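Local coordinates for sugar ABC transporter (Sugar-binding protein) (Bacillus halodurans, PDB 4YO7) that binds myo-inositol and probably serves as the solute-binding component of a sugar ABC transporter, at residues N120-N123 against P128-I131. Numbering follows the deposited sequence.
Sequences NMVN and PIII
Val-122 and Ile-129 face each other with their CA atoms 6.8 Å apart, where the last turns of helix 112-125 give way, after a short loop, to strand 129-132. This is the return half of a beta-alpha-beta crossover, begun by strand 104-107, in a periplasmic binding protein; it illustrates how such a unit seals its helix against a parallel sheet. The backbones share no hydrogen bond. The strand instead pairs with its sheet neighbours, Ile-130 with Ile-105 and Val-107, Ile-131 with Ala-144, and the helix meets it mainly through side chains.

The two central side chains are directed at each other and slant across one another. Because CG1 of Val-122 lies anti to the backbone N (chi1 178°), this methyl reaches the branch point of the isoleucine, 3.7 Å from Ile-129 CB. The other methyl, CG2, meets Ile-129 CD1 at 4.0 Å, so the two branches of the valine engage the root and the end of the isoleucine. Were Ile-129 cut back to an alanine, CB would remain, but Val-122 CG2 would probably lose the CD1 it rests on and Asn-123 OD1 its CG2 neighbour, opening a gap between helix and strand. Ile-105 and Val-94 also border the valine. At the margin, Asn-123 crosses the isoleucine at about a right angle: its ND2 is hydrogen-bonded to Gln-141 O, while its OD1 rests 4.0 Å from Ile-129 CG2.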
loop_
_atom_site.group_PDB
_atom_site.type_symbol
_atom_site.label_atom_id
_atom_site.label_comp_id
_atom_site.label_asym_id
_atom_site.label_seq_id
_atom_site.Cartn_x
_atom_site.Cartn_y
_atom_site.Cartn_z
ATOM N N ASN A 120 -15.343 4.741 -14.803
ATOM C CA ASN A 120 -16.248 4.962 -15.924
ATOM C C ASN A 120 -17.438 5.826 -15.543
ATOM O O ASN A 120 -17.807 6.757 -16.274
ATOM C CB ASN A 120 -16.750 3.633 -16.483
ATOM C CG ASN A 120 -15.684 2.893 -17.269
ATOM O OD1 ASN A 120 -14.757 3.500 -17.809
ATOM N ND2 ASN A 120 -15.827 1.575 -17.362
HETATM N N MSE A 121 -18.019 5.528 -14.392
HETATM C CA MSE A 121 -19.192 6.236 -13.912
HETATM C C MSE A 121 -18.891 7.700 -13.590
HETATM O O MSE A 121 -19.669 8.598 -13.959
HETATM C CB MSE A 121 -19.733 5.503 -12.679
HETATM C CG MSE A 121 -20.969 6.068 -12.114
HETATM SE SE MSE A 121 -21.643 4.882 -10.715
HETATM C CE MSE A 121 -20.170 4.739 -9.475
ATOM N N VAL A 122 -17.762 7.945 -12.919
ATOM C CA VAL A 122 -17.419 9.285 -12.512
ATOM C C VAL A 122 -17.023 10.066 -13.770
ATOM O O VAL A 122 -17.402 11.212 -13.908
ATOM C CB VAL A 122 -16.312 9.291 -11.428
ATOM C CG1 VAL A 122 -15.910 10.697 -11.038
ATOM C CG2 VAL A 122 -16.815 8.577 -10.223
ATOM N N ASN A 123 -16.272 9.450 -14.677
ATOM C CA ASN A 123 -15.968 10.119 -15.954
ATOM C C ASN A 123 -17.250 10.524 -16.706
ATOM O O ASN A 123 -17.354 11.651 -17.219
ATOM C CB ASN A 123 -15.132 9.248 -16.868
ATOM C CG ASN A 123 -13.670 9.160 -16.459
ATOM O OD1 ASN A 123 -13.130 10.027 -15.762
ATOM N ND2 ASN A 123 -13.020 8.121 -16.929
ATOM N N PRO A 128 -13.993 15.256 -11.856
ATOM C CA PRO A 128 -12.630 14.704 -11.739
ATOM C C PRO A 128 -12.508 13.606 -10.693
ATOM O O PRO A 128 -13.064 13.701 -9.608
ATOM C CB PRO A 128 -11.775 15.904 -11.330
ATOM C CG PRO A 128 -12.613 17.113 -11.504
ATOM C CD PRO A 128 -14.046 16.717 -11.643
ATOM N N ILE A 129 -11.743 12.573 -11.016
ATOM C CA ILE A 129 -11.512 11.482 -10.071
ATOM C C ILE A 129 -10.008 11.218 -9.925
ATOM O O ILE A 129 -9.280 10.948 -10.903
ATOM C CB ILE A 129 -12.256 10.220 -10.485
ATOM C CG1 ILE A 129 -11.939 9.094 -9.463
ATOM C CG2 ILE A 129 -11.986 9.830 -11.935
ATOM C CD1 ILE A 129 -12.911 8.024 -9.436
ATOM N N ILE A 130 -9.570 11.338 -8.683
ATOM C CA ILE A 130 -8.187 11.136 -8.307
ATOM C C ILE A 130 -8.111 9.752 -7.681
ATOM O O ILE A 130 -8.854 9.462 -6.753
ATOM C CB ILE A 130 -7.702 12.191 -7.274
ATOM C CG1 ILE A 130 -7.886 13.653 -7.762
ATOM C CG2 ILE A 130 -6.249 11.917 -6.840
ATOM C CD1 ILE A 130 -7.777 13.933 -9.230
ATOM N N ILE A 131 -7.214 8.906 -8.174
ATOM C CA ILE A 131 -6.996 7.571 -7.590
ATOM C C ILE A 131 -5.778 7.635 -6.665
ATOM O O ILE A 131 -4.708 8.098 -7.044
ATOM C CB ILE A 131 -6.796 6.508 -8.680
ATOM C CG1 ILE A 131 -8.027 6.435 -9.600
ATOM C CG2 ILE A 131 -6.438 5.130 -8.067
ATOM C CD1 ILE A 131 -9.294 5.985 -8.954
#